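Local coordinates for protein threonine synthase (PDB 4F4F) that probably catalyses the pyridoxal-phosphate-dependent conversion of O-phospho-L-homoserine and water into L-threonine and phosphate, the last step of threonine biosynthesis, at residues A[253-258]-A[410-415]; A[9-14]-A[34-39]. All blocks are in the same frame, centred on the assembly; numbering follows the deposited sequence.

Contact 1. Residues A[253-258]-A[410-415]. With PLP (pyridoxal-5'-phosphate), chain C.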
loop_
_atom_site.group_PDB
_atom_site.type_symbol
_atom_site.label_atom_id
_atom_site.label_comp_id
_atom_site.label_asym_id
_atom_site.label_seq_id
_atom_site.Cartn_x
_atom_site.Cartn_y
_atom_site.Cartn_z
ATOM N N VAL A 253 -2.493 -19.754 9.343
ATOM C CA VAL A 253 -3.526 -18.735 9.212
ATOM C C VAL A 253 -3.657 -18.375 7.741
ATOM O O VAL A 253 -2.675 -18.443 6.985
ATOM C CB VAL A 253 -3.152 -17.494 10.070
ATOM C CG1 VAL A 253 -4.144 -16.335 9.833
ATOM C CG2 VAL A 253 -3.157 -17.870 11.557
ATOM N N SER A 254 -4.873 -18.049 7.310
ATOM C CA SER A 254 -5.114 -17.604 5.940
ATOM C C SER A 254 -5.478 -16.125 5.903
ATOM O O SER A 254 -6.039 -15.564 6.873
ATOM C CB SER A 254 -6.207 -18.445 5.261
ATOM O OG SER A 254 -5.785 -19.770 5.084
ATOM N N PHE A 255 -5.151 -15.486 4.792
ATOM C CA PHE A 255 -5.455 -14.081 4.602
ATOM C C PHE A 255 -6.118 -13.811 3.260
ATOM O O PHE A 255 -5.690 -14.327 2.226
ATOM C CB PHE A 255 -4.201 -13.229 4.673
ATOM C CG PHE A 255 -3.513 -13.246 6.017
ATOM C CD1 PHE A 255 -2.625 -14.243 6.345
ATOM C CD2 PHE A 255 -3.747 -12.246 6.932
ATOM C CE1 PHE A 255 -1.967 -14.236 7.553
ATOM C CE2 PHE A 255 -3.117 -12.244 8.163
ATOM C CZ PHE A 255 -2.225 -13.248 8.465
ATOM N N THR A 256 -7.111 -12.932 3.279
ATOM C CA THR A 256 -7.684 -12.403 2.059
ATOM C C THR A 256 -7.472 -10.903 2.021
ATOM O O THR A 256 -7.757 -10.197 2.986
ATOM C CB THR A 256 -9.194 -12.756 1.961
ATOM O OG1 THR A 256 -9.349 -14.175 2.004
ATOM C CG2 THR A 256 -9.840 -12.211 0.656
ATOM N N VAL A 257 -6.992 -10.417 0.881
ATOM C CA VAL A 257 -6.567 -9.048 0.747
ATOM C C VAL A 257 -7.265 -8.361 -0.415
ATOM O O VAL A 257 -7.055 -8.777 -1.573
ATOM C CB VAL A 257 -5.070 -9.006 0.463
ATOM C CG1 VAL A 257 -4.600 -7.550 0.341
ATOM C CG2 VAL A 257 -4.298 -9.759 1.535
ATOM N N PRO A 258 -8.071 -7.318 -0.135
ATOM C CA PRO A 258 -8.596 -6.543 -1.232
ATOM C C PRO A 258 -7.427 -5.848 -1.891
ATOM O O PRO A 258 -6.684 -5.126 -1.222
ATOM C CB PRO A 258 -9.605 -5.561 -0.561
ATOM C CG PRO A 258 -9.676 -5.934 0.881
ATOM C CD PRO A 258 -8.435 -6.731 1.170
ATOM N N VAL A 410 -8.378 -14.354 8.032
ATOM C CA VAL A 410 -8.258 -12.975 8.354
ATOM C C VAL A 410 -8.458 -12.197 7.068
ATOM O O VAL A 410 -7.741 -12.425 6.058
ATOM C CB VAL A 410 -6.877 -12.689 8.916
ATOM C CG1 VAL A 410 -6.722 -11.187 9.153
ATOM C CG2 VAL A 410 -6.648 -13.503 10.208
ATOM N N VAL A 411 -9.452 -11.326 7.072
ATOM C CA VAL A 411 -9.749 -10.483 5.922
ATOM C C VAL A 411 -9.239 -9.091 6.274
ATOM O O VAL A 411 -9.609 -8.541 7.294
ATOM C CB VAL A 411 -11.270 -10.394 5.660
ATOM C CG1 VAL A 411 -11.565 -9.553 4.437
ATOM C CG2 VAL A 411 -11.895 -11.785 5.523
ATOM N N LEU A 412 -8.422 -8.530 5.416
ATOM C CA LEU A 412 -7.899 -7.175 5.599
ATOM C C LEU A 412 -8.974 -6.143 5.268
ATOM O O LEU A 412 -9.502 -6.099 4.130
ATOM C CB LEU A 412 -6.658 -6.944 4.728
ATOM C CG LEU A 412 -5.284 -7.395 5.214
ATOM C CD1 LEU A 412 -5.306 -8.793 5.806
ATOM C CD2 LEU A 412 -4.159 -7.166 4.180
ATOM N N ALA A 413 -9.311 -5.338 6.271
ATOM C CA ALA A 413 -10.165 -4.185 6.093
ATOM C C ALA A 413 -9.293 -2.945 5.836
ATOM O O ALA A 413 -8.659 -2.417 6.727
ATOM C CB ALA A 413 -11.103 -3.998 7.292
ATOM N N THR A 414 -9.300 -2.472 4.591
ATOM C CA THR A 414 -8.320 -1.525 4.119
ATOM C C THR A 414 -8.739 -0.058 4.228
ATOM O O THR A 414 -7.919 0.802 4.002
ATOM C CB THR A 414 -7.955 -1.837 2.647
ATOM O OG1 THR A 414 -9.150 -1.946 1.878
ATOM C CG2 THR A 414 -7.216 -3.191 2.519
ATOM N N ALA A 415 -9.988 0.221 4.561
ATOM C CA ALA A 415 -10.466 1.601 4.800
ATOM C C ALA A 415 -11.631 1.589 5.742
ATOM O O ALA A 415 -12.382 0.625 5.762
ATOM C CB ALA A 415 -10.896 2.281 3.514
HETATM N N1 PLP C . -8.088 -1.005 -0.475
HETATM C C2 PLP C . -7.895 0.334 -0.169
HETATM C C2A PLP C . -8.811 1.133 0.732
HETATM C C3 PLP C . -6.708 1.044 -0.729
HETATM O O3 PLP C . -6.509 2.374 -0.418
HETATM C C4 PLP C . -5.799 0.247 -1.630
HETATM C C4A PLP C . -4.569 0.830 -2.250
HETATM C C5 PLP C . -6.094 -1.185 -1.881
HETATM C C6 PLP C . -7.243 -1.733 -1.262
HETATM C C5A PLP C . -5.132 -2.012 -2.759
HETATM O O4P PLP C . -3.763 -2.161 -2.192
HETATM P P PLP C . -2.457 -2.786 -2.974
HETATM O O1P PLP C . -2.927 -4.119 -3.536
HETATM O O2P PLP C . -2.146 -1.749 -4.034
HETATM O O3P PLP C . -1.329 -2.927 -1.975
#
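L412 reaches from strand 409-413 across to 253-258. Its CB sits 3.9 Å from T256 O and close to CD of P258. With CG anti to the carbonyl carbon (chi1 -83°), the fork is carried toward the neighbouring strand, where its two methyls take separate partners: CD1 comes to the edge of the F255 ring, 4.0 Å from CD2 of F255, while CD2 settles 3.7 Å from CG2 of V257, the two side chains running alongside each other. A branched leucine can thus pack against a phenyl ring and a valine at once. F255 in turn lies beside V410 and points the same way, its CD2 3.7 Å from CB of V410; Y239 meets the F255 ring edge-to-face.

The backbones run parallel. V410 N donates to S254 O, T256 N to V410 O, and L412 N to T256 O, the last almost straight at 174°. Beyond L412 this pairing stops: P258 has no N-H to give, and its CD packs 3.2 Å from L412 O, a buried carbonyl without a polar partner.

Two residues past L412, T414 turns OG1 to donate to the pyridine N1 of PLP at 2.7 Å, and G260, N261, F262 and D264 bind the cofactor through their backbone N-H groups. Parallel strands whose C-terminal ends deliver residues to the cofactor are characteristic of the fold type II PLP enzymes.

Contact 2. Residues A[9-14]-A[34-39]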
loop_
_atom_site.group_PDB
_atom_site.type_symbol
_atom_site.label_atom_id
_atom_site.label_comp_id
_atom_site.label_asym_id
_atom_site.label_seq_id
_atom_site.Cartn_x
_atom_site.Cartn_y
_atom_site.Cartn_z
ATOM N N VAL A 9 18.107 -6.681 -4.904
ATOM C CA VAL A 9 18.332 -6.963 -6.315
ATOM C C VAL A 9 17.068 -6.594 -7.122
ATOM O O VAL A 9 15.957 -6.578 -6.573
ATOM C CB VAL A 9 18.711 -8.451 -6.557
ATOM C CG1 VAL A 9 19.985 -8.805 -5.742
ATOM C CG2 VAL A 9 17.538 -9.376 -6.245
ATOM N N SER A 10 17.242 -6.300 -8.414
ATOM C CA SER A 10 16.111 -5.981 -9.271
ATOM C C SER A 10 15.477 -7.209 -9.869
ATOM O O SER A 10 16.172 -8.154 -10.321
ATOM C CB SER A 10 16.569 -5.063 -10.423
ATOM O OG SER A 10 15.513 -4.796 -11.307
ATOM N N THR A 11 14.166 -7.164 -9.978
ATOM C CA THR A 11 13.449 -8.129 -10.784
ATOM C C THR A 11 13.901 -8.271 -12.253
ATOM O O THR A 11 13.546 -9.278 -12.883
ATOM C CB THR A 11 11.938 -7.843 -10.770
ATOM O OG1 THR A 11 11.691 -6.516 -11.263
ATOM C CG2 THR A 11 11.334 -8.047 -9.316
ATOM N N ARG A 12 14.614 -7.292 -12.814
ATOM C CA ARG A 12 15.035 -7.365 -14.204
ATOM C C ARG A 12 16.523 -7.681 -14.353
ATOM O O ARG A 12 17.077 -7.702 -15.467
ATOM C CB ARG A 12 14.595 -6.106 -14.988
ATOM C CG ARG A 12 13.055 -6.092 -15.056
ATOM C CD ARG A 12 12.446 -5.079 -16.029
ATOM N NE ARG A 12 11.040 -4.847 -15.661
ATOM C CZ ARG A 12 10.222 -4.022 -16.298
ATOM N NH1 ARG A 12 10.669 -3.315 -17.332
ATOM N NH2 ARG A 12 8.970 -3.875 -15.864
ATOM N N GLY A 13 17.162 -7.938 -13.220
ATOM C CA GLY A 13 18.502 -8.553 -13.169
ATOM C C GLY A 13 19.745 -7.772 -13.578
ATOM O O GLY A 13 20.831 -8.367 -13.616
ATOM N N GLU A 14 19.622 -6.497 -13.931
ATOM C CA GLU A 14 20.786 -5.752 -14.455
ATOM C C GLU A 14 20.897 -4.367 -13.863
ATOM O O GLU A 14 21.325 -3.444 -14.538
ATOM C CB GLU A 14 20.670 -5.576 -15.969
ATOM C CG GLU A 14 20.299 -6.849 -16.670
ATOM C CD GLU A 14 20.374 -6.729 -18.160
ATOM O OE1 GLU A 14 19.561 -6.016 -18.775
ATOM O OE2 GLU A 14 21.270 -7.388 -18.680
ATOM N N LEU A 34 12.012 -3.787 -10.170
ATOM C CA LEU A 34 11.640 -3.486 -8.817
ATOM C C LEU A 34 12.608 -4.185 -7.879
ATOM O O LEU A 34 13.024 -5.317 -8.131
ATOM C CB LEU A 34 10.220 -3.962 -8.547
ATOM C CG LEU A 34 9.132 -3.394 -9.475
ATOM C CD1 LEU A 34 7.793 -4.073 -9.171
ATOM C CD2 LEU A 34 9.064 -1.903 -9.292
ATOM N N TYR A 35 12.959 -3.500 -6.795
ATOM C CA TYR A 35 13.880 -4.081 -5.812
ATOM C C TYR A 35 13.239 -5.076 -4.842
ATOM O O TYR A 35 12.144 -4.854 -4.336
ATOM C CB TYR A 35 14.624 -2.964 -5.054
ATOM C CG TYR A 35 15.799 -2.460 -5.835
ATOM C CD1 TYR A 35 16.904 -3.264 -6.009
ATOM C CD2 TYR A 35 15.820 -1.193 -6.406
ATOM C CE1 TYR A 35 17.990 -2.862 -6.733
ATOM C CE2 TYR A 35 16.931 -0.749 -7.124
ATOM C CZ TYR A 35 18.029 -1.584 -7.270
ATOM O OH TYR A 35 19.176 -1.209 -7.983
ATOM N N LEU A 36 13.958 -6.171 -4.595
ATOM C CA LEU A 36 13.570 -7.186 -3.627
ATOM C C LEU A 36 14.780 -7.633 -2.831
ATOM O O LEU A 36 15.897 -7.557 -3.320
ATOM C CB LEU A 36 12.996 -8.420 -4.317
ATOM C CG LEU A 36 11.597 -8.350 -4.887
ATOM C CD1 LEU A 36 11.351 -9.591 -5.788
ATOM C CD2 LEU A 36 10.571 -8.244 -3.762
ATOM N N PRO A 37 14.559 -8.120 -1.593
ATOM C CA PRO A 37 15.664 -8.647 -0.838
ATOM C C PRO A 37 16.386 -9.766 -1.550
ATOM O O PRO A 37 15.755 -10.587 -2.167
ATOM C CB PRO A 37 15.037 -9.163 0.465
ATOM C CG PRO A 37 13.665 -8.754 0.458
ATOM C CD PRO A 37 13.304 -8.088 -0.820
ATOM N N GLN A 38 17.717 -9.769 -1.457
ATOM C CA GLN A 38 18.516 -10.812 -2.063
ATOM C C GLN A 38 18.199 -12.155 -1.387
ATOM O O GLN A 38 18.279 -13.211 -2.007
ATOM C CB GLN A 38 19.971 -10.467 -1.873
ATOM C CG GLN A 38 20.942 -11.436 -2.518
ATOM C CD GLN A 38 22.352 -11.018 -2.261
ATOM O OE1 GLN A 38 22.899 -11.251 -1.180
ATOM N NE2 GLN A 38 22.960 -10.423 -3.246
ATOM N N GLU A 39 17.892 -12.089 -0.094
ATOM C CA GLU A 39 17.359 -13.228 0.636
ATOM C C GLU A 39 16.387 -12.734 1.673
ATOM O O GLU A 39 16.445 -11.568 2.097
ATOM C CB GLU A 39 18.454 -14.004 1.354
ATOM C CG GLU A 39 19.232 -13.168 2.336
ATOM C CD GLU A 39 20.649 -12.940 1.873
ATOM O OE1 GLU A 39 21.511 -12.850 2.777
ATOM O OE2 GLU A 39 20.915 -12.892 0.635
#
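A two-stranded antiparallel sheet near the N terminus, belonging to the threonine synthase N-terminal family region, pairs strand 8-10 with strand 35-37. V9 and L36 form its hydrogen-bonded pair: V9 N donates to L36 O at 2.9 Å, and L36 N returns the bond to V9 O at 2.8 Å. S10 and Y35 make the adjoining non-hydrogen-bonded pair. The Y35 ring turns its CD1-CE1 edge to the partner strand, with V9 N in plane at the edge and CD1 3.5 Å from V9 O; its hydroxyl is hydrogen-bonded to P16 O.

T11 extends the pairing past the last strand residue. Its N donates to L34 O at 2.9 Å, and its OG1, held between the backbone N and the carbonyl carbon (chi1 58°), accepts from L34 N at 3.0 Å along a nearly straight line of 172°. Threonine suits the place because its other branch is apolar: CG2 crosses to CD1 of L36, 3.9 Å away, beside F326 of helix 321-328.

The chain then swings off in a type I turn closed by G13 N donating to S10 O. S10 OG accepts from R12 N in an ST turn at 3.1 Å and is also hydrogen-bonded to D31.

T11 OG1 is also hydrogen-bonded to E322, whose carboxylate forms a salt bridge with R12. Since its L34 bond uses the hydroxyl as acceptor, T11 can probably give its proton to E322, coupling this small sheet to helix 321-328.

In the fold
Along the chain, both segments of contact 2 precede those of contact 1. Their centres are 27 Å apart and their nearest atoms about 16 Å, and they do not touch. They also share no sheet: the two strands of contact 2 form a small sheet of their own, whereas 253-258 and 409-413 lie side by side in the mixed six-stranded sheet, brought together across some 150 residues of chain. Helices 236-245 and 390-402 both pack against contact 1. The cofactor relates the two unequally. T414 of contact 1 is hydrogen-bonded to PLP, while the side chain of L34 in contact 2 stays about 11 Å from it. Contact 1 therefore helps build the active site, and contact 2 lies outside the cofactor pocket.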